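Local structure of response regulator (Xanthomonas campestris pv. campestris, 3QYY) at residues 18-23 with 83-88; 44-49 with 94-99; 125-130 with 159-164. The protein probably makes the second messenger c-di-GMP through its GGDEF diguanylate cyclase domain, crystallised here with c-di-GMP and magnesium bound. All coordinates share one frame; numbering follows the deposited sequence.

Contact 1: 18-23 with 83-88; sequences EALNRR and QDWIGR. With C2E (9,9'-[(2R,3R,3aS,5S,7aR,9R,10R,10aS,12S,14aR)-3,5,10,12-tetrahydroxy-5,12-dioxidooctahydro-2H,7H-difuro[3,2-d:3',2'-j][1,3,7,9,2,8]tetraoxadiphosphacyclododecine-2,9-diyl]bis(2-amino-1,9-dihydro-6H-purin-6-one)), chain C.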
loop_
_atom_site.group_PDB
_atom_site.type_symbol
_atom_site.label_atom_id
_atom_site.label_comp_id
_atom_site.label_asym_id
_atom_site.label_seq_id
_atom_site.Cartn_x
_atom_site.Cartn_y
_atom_site.Cartn_z
ATOM N N GLU B 18 12.938 5.533 13.062
ATOM C CA GLU B 18 13.060 6.608 14.042
ATOM C C GLU B 18 12.157 7.792 13.690
ATOM O O GLU B 18 12.248 8.865 14.287
ATOM C CB GLU B 18 14.519 7.057 14.168
ATOM C CG GLU B 18 14.874 7.587 15.542
ATOM C CD GLU B 18 16.333 7.350 15.905
ATOM O OE1 GLU B 18 16.721 7.695 17.041
ATOM O OE2 GLU B 18 17.089 6.820 15.062
ATOM N N ALA B 19 11.297 7.601 12.697
ATOM C CA ALA B 19 10.342 8.636 12.339
ATOM C C ALA B 19 9.189 8.318 13.282
ATOM O O ALA B 19 9.224 7.300 13.972
ATOM C CB ALA B 19 9.897 8.477 10.893
ATOM N N LEU B 20 8.184 9.181 13.346
ATOM C CA LEU B 20 7.033 8.898 14.193
ATOM C C LEU B 20 6.336 7.686 13.567
ATOM O O LEU B 20 6.531 7.402 12.379
ATOM C CB LEU B 20 6.067 10.085 14.188
ATOM C CG LEU B 20 6.557 11.403 14.797
ATOM C CD1 LEU B 20 5.693 12.558 14.298
ATOM C CD2 LEU B 20 6.518 11.308 16.316
ATOM N N ASN B 21 5.552 6.958 14.359
ATOM C CA ASN B 21 4.806 5.825 13.821
ATOM C C ASN B 21 3.428 6.380 13.460
ATOM O O ASN B 21 3.241 7.596 13.448
ATOM C CB ASN B 21 4.688 4.684 14.842
ATOM C CG ASN B 21 4.105 5.130 16.168
ATOM O OD1 ASN B 21 3.347 6.095 16.238
ATOM N ND2 ASN B 21 4.438 4.405 17.229
ATOM N N ARG B 22 2.461 5.517 13.165
ATOM C CA ARG B 22 1.145 6.022 12.794
ATOM C C ARG B 22 0.460 6.797 13.919
ATOM O O ARG B 22 -0.162 7.835 13.674
ATOM C CB ARG B 22 0.236 4.881 12.319
ATOM C CG ARG B 22 -1.107 5.379 11.794
ATOM C CD ARG B 22 -1.668 4.439 10.742
ATOM N NE ARG B 22 -2.985 4.853 10.267
ATOM C CZ ARG B 22 -3.620 4.266 9.257
ATOM N NH1 ARG B 22 -3.054 3.249 8.624
ATOM N NH2 ARG B 22 -4.818 4.691 8.882
ATOM N N ARG B 23 0.562 6.300 15.149
ATOM C CA ARG B 23 -0.054 6.991 16.281
ATOM C C ARG B 23 0.584 8.375 16.411
ATOM O O ARG B 23 -0.097 9.359 16.718
ATOM C CB ARG B 23 0.142 6.177 17.570
ATOM C CG ARG B 23 -0.526 4.808 17.506
ATOM C CD ARG B 23 -0.143 3.885 18.659
ATOM N NE ARG B 23 -0.820 4.219 19.908
ATOM C CZ ARG B 23 -0.875 3.412 20.964
ATOM N NH1 ARG B 23 -1.510 3.795 22.064
ATOM N NH2 ARG B 23 -0.305 2.217 20.917
ATOM N N GLN B 83 10.384 22.399 14.836
ATOM C CA GLN B 83 8.973 22.154 15.101
ATOM C C GLN B 83 8.315 21.317 14.007
ATOM O O GLN B 83 7.126 21.003 14.081
ATOM C CB GLN B 83 8.229 23.481 15.250
ATOM C CG GLN B 83 6.962 23.363 16.069
ATOM C CD GLN B 83 7.227 22.753 17.431
ATOM O OE1 GLN B 83 8.028 23.273 18.213
ATOM N NE2 GLN B 83 6.559 21.642 17.724
ATOM N N ASP B 84 9.094 20.961 12.994
ATOM C CA ASP B 84 8.589 20.155 11.891
ATOM C C ASP B 84 8.669 18.683 12.292
ATOM O O ASP B 84 9.194 18.347 13.354
ATOM C CB ASP B 84 9.427 20.415 10.640
ATOM C CG ASP B 84 9.423 21.884 10.228
ATOM O OD1 ASP B 84 10.295 22.278 9.433
ATOM O OD2 ASP B 84 8.542 22.641 10.691
ATOM N N TRP B 85 8.148 17.796 11.454
ATOM C CA TRP B 85 8.198 16.385 11.797
ATOM C C TRP B 85 8.021 15.455 10.616
ATOM O O TRP B 85 7.509 15.848 9.570
ATOM C CB TRP B 85 7.134 16.057 12.850
ATOM C CG TRP B 85 5.732 16.460 12.469
ATOM C CD1 TRP B 85 5.100 17.628 12.784
ATOM C CD2 TRP B 85 4.792 15.687 11.710
ATOM N NE1 TRP B 85 3.822 17.630 12.271
ATOM C CE2 TRP B 85 3.607 16.451 11.608
ATOM C CE3 TRP B 85 4.836 14.421 11.105
ATOM C CZ2 TRP B 85 2.469 15.990 10.926
ATOM C CZ3 TRP B 85 3.705 13.963 10.425
ATOM C CH2 TRP B 85 2.539 14.747 10.344
ATOM N N ILE B 86 8.476 14.217 10.791
ATOM C CA ILE B 86 8.318 13.200 9.765
ATOM C C ILE B 86 7.822 11.934 10.452
ATOM O O ILE B 86 8.332 11.529 11.502
ATOM C CB ILE B 86 9.639 12.920 9.002
ATOM C CG1 ILE B 86 9.404 11.821 7.959
ATOM C CG2 ILE B 86 10.751 12.526 9.983
ATOM C CD1 ILE B 86 10.530 11.664 6.944
ATOM N N GLY B 87 6.790 11.332 9.874
ATOM C CA GLY B 87 6.242 10.121 10.443
ATOM C C GLY B 87 6.064 9.055 9.385
ATOM O O GLY B 87 6.005 9.352 8.192
ATOM N N ARG B 88 5.984 7.808 9.828
ATOM C CA ARG B 88 5.794 6.684 8.927
ATOM C C ARG B 88 4.352 6.212 9.107
ATOM O O ARG B 88 3.981 5.705 10.167
ATOM C CB ARG B 88 6.771 5.559 9.281
ATOM C CG ARG B 88 6.796 4.410 8.286
ATOM C CD ARG B 88 7.785 3.330 8.709
ATOM N NE ARG B 88 7.783 2.212 7.771
ATOM C CZ ARG B 88 8.441 1.072 7.954
ATOM N NH1 ARG B 88 9.168 0.887 9.050
ATOM N NH2 ARG B 88 8.364 0.114 7.039
HETATM P P1 C2E C . -4.447 3.561 5.093
HETATM O O2P C2E C . -4.758 2.959 6.436
HETATM O O1P C2E C . -4.364 5.061 5.054
HETATM O "O5'" C2E C . -3.067 3.034 4.531
HETATM C "C5'" C2E C . -2.585 3.500 3.254
HETATM C "C4'" C2E C . -1.265 2.781 2.998
HETATM O "O4'" C2E C . -0.277 2.939 4.002
HETATM C "C3'" C2E C . -1.460 1.273 2.855
HETATM O "O3'" C2E C . -1.885 0.937 1.533
HETATM C "C2'" C2E C . -0.107 0.766 3.243
HETATM O "O2'" C2E C . 0.704 0.693 2.058
HETATM C "C1'" C2E C . 0.478 1.753 4.240
HETATM N N9 C2E C . 0.245 1.285 5.631
HETATM C C8 C2E C . -0.574 1.848 6.545
HETATM N N7 C2E C . -0.541 1.181 7.718
HETATM C C5 C2E C . 0.314 0.175 7.574
HETATM C C6 C2E C . 0.829 -0.919 8.437
HETATM O O6 C2E C . 0.437 -1.028 9.625
HETATM N N1 C2E C . 1.735 -1.786 7.917
HETATM C C2 C2E C . 2.182 -1.687 6.636
HETATM N N2 C2E C . 3.083 -2.580 6.182
HETATM N N3 C2E C . 1.743 -0.698 5.779
HETATM C C4 C2E C . 0.829 0.237 6.193
HETATM P P11 C2E C . -2.869 -0.336 1.482
HETATM O O21 C2E C . -2.226 -1.513 2.139
HETATM O O11 C2E C . -3.133 -0.542 0.031
HETATM O O5A C2E C . -4.222 0.007 2.214
HETATM C C5A C2E C . -5.001 1.096 1.718
HETATM C C4A C2E C . -6.222 1.281 2.566
HETATM O O4A C2E C . -7.026 0.080 2.724
HETATM C C3A C2E C . -5.924 1.753 3.988
HETATM O O3A C2E C . -5.632 3.164 4.054
HETATM C C2A C2E C . -7.190 1.363 4.687
HETATM O O2A C2E C . -8.138 2.436 4.558
HETATM C C1A C2E C . -7.675 0.097 4.002
HETATM N N91 C2E C . -7.365 -1.088 4.834
HETATM C C81 C2E C . -6.241 -1.848 4.840
HETATM N N71 C2E C . -6.337 -2.848 5.749
HETATM C C51 C2E C . -7.539 -2.735 6.341
HETATM C C61 C2E C . -8.306 -3.456 7.396
HETATM O O61 C2E C . -7.840 -4.452 7.976
HETATM N N11 C2E C . -9.547 -3.001 7.720
HETATM C C21 C2E C . -10.112 -1.911 7.113
HETATM N N21 C2E C . -11.353 -1.509 7.485
HETATM N N31 C2E C . -9.457 -1.211 6.139
HETATM C C41 C2E C . -8.197 -1.576 5.728
#
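L20 bridges G87 on strand 85-90, an outer strand of the sheet within this chain, just before helix 22-38 begins. L20 N donates to I86 O at 3.0 Å, in the carbonyl plane and on a lone pair. R88 N returns a bond to L20 O at 2.6 Å, with the donor tilted 30° from the carbonyl plane. The L20 side chain can be followed outward. Its CB rests on G87 CA at 3.7 Å. CG stays over I86 O. L20 CD1 reaches W85 CE3 at 3.8 Å, and the two side chains cross at about a right angle. L20 CG stands beside the backbone N (chi1 -65°), which lays the branch back along the strand toward the indole. A19 CB meets I86 O and, more loosely, I86 CG2. Beyond the bridge, R22 runs extended to c-di-GMP. R22 NH1 and NH2 both donate to the phosphate oxygen O2P, at 2.8 and 3.0 Å, and O2P sits at the guanidinium edge. R88 turns to a second c-di-GMP, to which its NH2 is hydrogen-bonded, while its NH1 forms a salt bridge with D14. The bridge sets R88 directly, and R22 follows two residues after L20. The two arginines serve different c-di-GMP molecules, and the R22 charge probably offsets that of the phosphate.

Contact 2: 44-49 with 94-99; sequences VLFVLD and FLIGVH. With MG (magnesium ion), chain I.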
loop_
_atom_site.group_PDB
_atom_site.type_symbol
_atom_site.label_atom_id
_atom_site.label_comp_id
_atom_site.label_asym_id
_atom_site.label_seq_id
_atom_site.Cartn_x
_atom_site.Cartn_y
_atom_site.Cartn_z
ATOM N N VAL B 44 2.119 23.069 6.583
ATOM C CA VAL B 44 1.932 22.370 5.325
ATOM C C VAL B 44 2.110 20.879 5.601
ATOM O O VAL B 44 3.091 20.472 6.227
ATOM C CB VAL B 44 2.973 22.814 4.282
ATOM C CG1 VAL B 44 2.685 22.147 2.945
ATOM C CG2 VAL B 44 2.954 24.338 4.143
ATOM N N LEU B 45 1.154 20.075 5.148
ATOM C CA LEU B 45 1.217 18.626 5.340
ATOM C C LEU B 45 1.510 17.938 4.019
ATOM O O LEU B 45 0.887 18.248 3.000
ATOM C CB LEU B 45 -0.111 18.099 5.894
ATOM C CG LEU B 45 -0.213 16.575 6.043
ATOM C CD1 LEU B 45 0.726 16.110 7.159
ATOM C CD2 LEU B 45 -1.656 16.174 6.345
ATOM N N PHE B 46 2.463 17.008 4.038
ATOM C CA PHE B 46 2.825 16.246 2.850
ATOM C C PHE B 46 2.578 14.760 3.087
ATOM O O PHE B 46 2.845 14.244 4.173
ATOM C CB PHE B 46 4.310 16.394 2.504
ATOM C CG PHE B 46 4.735 17.795 2.179
ATOM C CD1 PHE B 46 5.151 18.659 3.185
ATOM C CD2 PHE B 46 4.745 18.242 0.861
ATOM C CE1 PHE B 46 5.579 19.952 2.883
ATOM C CE2 PHE B 46 5.170 19.535 0.546
ATOM C CZ PHE B 46 5.587 20.389 1.561
ATOM N N VAL B 47 2.063 14.081 2.068
ATOM C CA VAL B 47 1.843 12.639 2.136
ATOM C C VAL B 47 2.740 12.087 1.037
ATOM O O VAL B 47 2.621 12.494 -0.123
ATOM C CB VAL B 47 0.373 12.250 1.849
ATOM C CG1 VAL B 47 0.267 10.730 1.619
ATOM C CG2 VAL B 47 -0.506 12.651 3.025
ATOM N N LEU B 48 3.645 11.179 1.403
ATOM C CA LEU B 48 4.575 10.596 0.443
ATOM C C LEU B 48 4.452 9.078 0.349
ATOM O O LEU B 48 4.228 8.400 1.349
ATOM C CB LEU B 48 6.017 10.933 0.838
ATOM C CG LEU B 48 6.328 12.338 1.365
ATOM C CD1 LEU B 48 7.824 12.447 1.613
ATOM C CD2 LEU B 48 5.886 13.387 0.377
ATOM N N ASP B 49 4.612 8.551 -0.858
ATOM C CA ASP B 49 4.553 7.109 -1.081
ATOM C C ASP B 49 5.659 6.758 -2.068
ATOM O O ASP B 49 5.738 7.340 -3.152
ATOM C CB ASP B 49 3.192 6.703 -1.660
ATOM C CG ASP B 49 3.048 5.198 -1.812
ATOM O OD1 ASP B 49 2.480 4.754 -2.834
ATOM O OD2 ASP B 49 3.489 4.460 -0.903
ATOM N N PHE B 94 4.938 7.771 4.056
ATOM C CA PHE B 94 5.332 8.717 5.100
ATOM C C PHE B 94 4.561 10.034 5.042
ATOM O O PHE B 94 4.018 10.404 4.002
ATOM C CB PHE B 94 6.825 9.050 4.966
ATOM C CG PHE B 94 7.735 7.878 5.195
ATOM C CD1 PHE B 94 8.285 7.647 6.451
ATOM C CD2 PHE B 94 8.019 6.990 4.162
ATOM C CE1 PHE B 94 9.104 6.544 6.680
ATOM C CE2 PHE B 94 8.836 5.880 4.379
ATOM C CZ PHE B 94 9.380 5.658 5.644
ATOM N N LEU B 95 4.528 10.730 6.174
ATOM C CA LEU B 95 3.894 12.039 6.269
ATOM C C LEU B 95 4.956 12.995 6.799
ATOM O O LEU B 95 5.760 12.624 7.656
ATOM C CB LEU B 95 2.723 12.048 7.258
ATOM C CG LEU B 95 1.512 11.117 7.118
ATOM C CD1 LEU B 95 0.319 11.801 7.789
ATOM C CD2 LEU B 95 1.204 10.818 5.675
ATOM N N ILE B 96 4.961 14.219 6.287
ATOM C CA ILE B 96 5.903 15.225 6.745
ATOM C C ILE B 96 5.123 16.498 7.048
ATOM O O ILE B 96 4.323 16.958 6.227
ATOM C CB ILE B 96 6.999 15.525 5.684
ATOM C CG1 ILE B 96 7.892 14.291 5.489
ATOM C CG2 ILE B 96 7.840 16.719 6.129
ATOM C CD1 ILE B 96 9.083 14.510 4.547
ATOM N N GLY B 97 5.342 17.038 8.243
ATOM C CA GLY B 97 4.676 18.263 8.643
ATOM C C GLY B 97 5.710 19.372 8.697
ATOM O O GLY B 97 6.735 19.238 9.371
ATOM N N VAL B 98 5.455 20.461 7.978
ATOM C CA VAL B 98 6.388 21.582 7.949
ATOM C C VAL B 98 5.700 22.878 8.359
ATOM O O VAL B 98 4.746 23.313 7.710
ATOM C CB VAL B 98 6.990 21.784 6.540
ATOM C CG1 VAL B 98 7.944 22.978 6.546
ATOM C CG2 VAL B 98 7.714 20.521 6.091
ATOM N N HIS B 99 6.180 23.486 9.439
ATOM C CA HIS B 99 5.612 24.744 9.898
ATOM C C HIS B 99 6.366 25.906 9.275
ATOM O O HIS B 99 7.223 26.527 9.909
ATOM C CB HIS B 99 5.652 24.843 11.425
ATOM C CG HIS B 99 4.554 24.084 12.102
ATOM N ND1 HIS B 99 4.766 22.895 12.766
ATOM C CD2 HIS B 99 3.227 24.335 12.195
ATOM C CE1 HIS B 99 3.618 22.449 13.242
ATOM N NE2 HIS B 99 2.668 23.303 12.908
HETATM MG MG MG I . 3.283 2.432 -0.708
HETATM O O HOH W 1 1.503 2.382 -2.064
HETATM O O HOH W 2 2.020 2.910 0.817
HETATM O O HOH W 3 4.492 2.075 -2.514
#
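Strand 44-50, the central strand of the GGDEF-domain sheet, pairs antiparallel with strand 93-98 and carries the magnesium ligand D49. The pairs V44-V98, F46-I96 and L48-F94 are hydrogen-bonded, and each makes two backbone bonds. L48 N to F94 O is the shortest of the six at 2.7 Å. L45-G97 and V47-L95 are the non-hydrogen-bonded pairs. In the second of these V47 CG2 touches L95 CD2 at 3.6 Å, with the side chains side by side and pointing the same way. Helix 141-157 packs on V47, and helix 22-38 on L95. F46, L48, I96 and V98 lie on the other face. The F46 ring has I96 O near its plane, at the edge, 3.6 Å from CD1. F46 CE1 meets V98 CG2 at 3.9 Å. L48 CD1 and I96 CD1 touch at 3.8 Å as their side chains cross obliquely. Helix 102-116 covers this face. Near the end of strand 44-50, D49 has CG anti to the backbone N (chi1 -176°), and its carboxylate reaches the magnesium ion. D49 OD2 binds the metal at 2.0 Å. D49 OD1 accepts a hydrogen bond from the oxygen of a metal-bound water at 2.7 Å and also forms a salt bridge with K156. D92 shares the metal, and three waters fill further positions. With OD2 on the metal and OD1 held by the water and K156, both oxygens are engaged, which probably limits rotation of the carboxylate.

Contact 3: 125-130 with 159-164; sequences PLHVSA and GGRRLV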
loop_
_atom_site.group_PDB
_atom_site.type_symbol
_atom_site.label_atom_id
_atom_site.label_comp_id
_atom_site.label_asym_id
_atom_site.label_seq_id
_atom_site.Cartn_x
_atom_site.Cartn_y
_atom_site.Cartn_z
ATOM N N PRO B 125 18.831 4.976 -6.012
ATOM C CA PRO B 125 17.988 6.166 -6.171
ATOM C C PRO B 125 16.548 5.912 -5.737
ATOM O O PRO B 125 15.985 4.851 -6.010
ATOM C CB PRO B 125 18.091 6.457 -7.661
ATOM C CG PRO B 125 18.170 5.084 -8.244
ATOM C CD PRO B 125 19.160 4.394 -7.325
ATOM N N LEU B 126 15.955 6.890 -5.062
ATOM C CA LEU B 126 14.581 6.764 -4.596
ATOM C C LEU B 126 13.618 7.583 -5.444
ATOM O O LEU B 126 13.884 8.744 -5.761
ATOM C CB LEU B 126 14.461 7.211 -3.135
ATOM C CG LEU B 126 15.121 6.377 -2.031
ATOM C CD1 LEU B 126 16.636 6.486 -2.117
ATOM C CD2 LEU B 126 14.636 6.875 -0.679
ATOM N N HIS B 127 12.501 6.963 -5.810
ATOM C CA HIS B 127 11.461 7.614 -6.597
ATOM C C HIS B 127 10.263 7.754 -5.668
ATOM O O HIS B 127 9.836 6.779 -5.045
ATOM C CB HIS B 127 11.116 6.762 -7.817
ATOM C CG HIS B 127 12.270 6.563 -8.752
ATOM N ND1 HIS B 127 12.231 5.676 -9.807
ATOM C CD2 HIS B 127 13.495 7.138 -8.790
ATOM C CE1 HIS B 127 13.383 5.713 -10.453
ATOM N NE2 HIS B 127 14.168 6.593 -9.856
ATOM N N VAL B 128 9.725 8.965 -5.570
ATOM C CA VAL B 128 8.614 9.228 -4.662
ATOM C C VAL B 128 7.460 10.037 -5.246
ATOM O O VAL B 128 7.669 10.989 -6.002
ATOM C CB VAL B 128 9.127 9.984 -3.409
ATOM C CG1 VAL B 128 7.972 10.291 -2.458
ATOM C CG2 VAL B 128 10.199 9.163 -2.715
ATOM N N SER B 129 6.241 9.645 -4.877
ATOM C CA SER B 129 5.030 10.342 -5.290
ATOM C C SER B 129 4.606 11.140 -4.063
ATOM O O SER B 129 4.477 10.580 -2.972
ATOM C CB SER B 129 3.928 9.348 -5.666
ATOM O OG SER B 129 4.219 8.704 -6.893
ATOM N N ALA B 130 4.389 12.441 -4.231
ATOM C CA ALA B 130 4.013 13.281 -3.101
ATOM C C ALA B 130 2.823 14.195 -3.351
ATOM O O ALA B 130 2.580 14.631 -4.480
ATOM C CB ALA B 130 5.216 14.114 -2.665
ATOM N N GLY B 159 2.329 9.314 -13.045
ATOM C CA GLY B 159 3.681 8.884 -13.352
ATOM C C GLY B 159 4.618 8.832 -12.159
ATOM O O GLY B 159 5.712 8.280 -12.253
ATOM N N GLY B 160 4.196 9.407 -11.039
ATOM C CA GLY B 160 5.032 9.400 -9.854
ATOM C C GLY B 160 6.214 10.345 -9.966
ATOM O O GLY B 160 6.249 11.207 -10.845
ATOM N N ARG B 161 7.186 10.174 -9.075
ATOM C CA ARG B 161 8.384 11.010 -9.046
ATOM C C ARG B 161 8.040 12.488 -9.190
ATOM O O ARG B 161 8.680 13.212 -9.952
ATOM C CB ARG B 161 9.354 10.602 -10.162
ATOM C CG ARG B 161 9.783 9.146 -10.116
ATOM C CD ARG B 161 11.149 8.956 -10.760
ATOM N NE ARG B 161 11.201 9.454 -12.130
ATOM C CZ ARG B 161 12.314 9.527 -12.854
ATOM N NH1 ARG B 161 12.270 9.994 -14.095
ATOM N NH2 ARG B 161 13.472 9.138 -12.338
ATOM N N ARG B 162 7.029 12.934 -8.450
ATOM C CA ARG B 162 6.600 14.323 -8.511
ATOM C C ARG B 162 5.727 14.699 -7.323
ATOM O O ARG B 162 5.240 13.832 -6.593
ATOM C CB ARG B 162 5.819 14.567 -9.803
ATOM C CG ARG B 162 4.581 13.695 -9.928
ATOM C CD ARG B 162 3.950 13.811 -11.304
ATOM N NE ARG B 162 3.415 15.144 -11.559
ATOM C CZ ARG B 162 2.817 15.503 -12.690
ATOM N NH1 ARG B 162 2.356 16.739 -12.840
ATOM N NH2 ARG B 162 2.681 14.625 -13.677
ATOM N N LEU B 163 5.532 16.000 -7.146
ATOM C CA LEU B 163 4.707 16.531 -6.068
ATOM C C LEU B 163 3.513 17.278 -6.644
ATOM O O LEU B 163 3.676 18.167 -7.479
ATOM C CB LEU B 163 5.517 17.495 -5.195
ATOM C CG LEU B 163 4.699 18.414 -4.276
ATOM C CD1 LEU B 163 4.037 17.605 -3.170
ATOM C CD2 LEU B 163 5.607 19.478 -3.680
ATOM N N VAL B 164 2.317 16.907 -6.203
ATOM C CA VAL B 164 1.091 17.565 -6.641
ATOM C C VAL B 164 0.480 18.248 -5.422
ATOM O O VAL B 164 0.424 17.655 -4.343
ATOM C CB VAL B 164 0.077 16.551 -7.213
ATOM C CG1 VAL B 164 -1.265 17.231 -7.443
ATOM C CG2 VAL B 164 0.606 15.971 -8.515
#
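The imidazole of H127 carries the R161 side chain over one face. R161 CD lies 3.5 Å from the H127 ring centroid and 18° off the ring normal, a CH-pi contact displaced toward the rim. R161 CD comes closest to H127 CG, at 3.3 Å. R161 CG continues the contact down to H127 CB. The two side chains run side by side in the same direction. A bend in the arginine (chi3 -56°) then carries the guanidinium past the ring, with the two planes 66° apart. H127 NE2 lies at the guanidinium edge, 3.6 Å from R161 NH2. The charge is not left to the ring, because R161 NH2 forms a salt bridge with E117. Beside this pair, S129 OG packs on G160 CA at 3.1 Å and is hydrogen-bonded to D51. G160 and G159 have positive phi, and G159 is the C-prime residue of a Schellman motif that ends helix 141-157. The strands pair after this turn. R162 N to V128 O is a weak, bent bond. A130 is held more firmly: A130 N donates to R162 O at 2.9 Å, and A130 O accepts from V164 N, also at 2.9 Å. A130 CB meets L163 CD1 at 3.7 Å, on the face that helix 102-116 covers. The strands run parallel. Strand 128-134, helix 141-157 and strand 162-165 form a beta-alpha-beta unit, and this contact joins its two strands at the edge of the sheet.

From the N terminus, the chain passes 18-23, follows helix 22-38, and enters the sheet at 44-49. Two helices later, 83-88 returns to 18-23 and closes contact 1. The hairpin then brings 94-99 back to 44-49 and closes contact 2, so the two loops cross. Contact 3 follows in series, closing a separate loop around helix 141-157. All three meet the same sheet. Contacts 1 and 2 are joined where G87 N approaches L95 O at 2.8 Å. Contacts 2 and 3 are joined where S129 N lies 2.9 Å from D49 O. Contacts 1 and 3 do not touch, and their centres are about 20 Å apart.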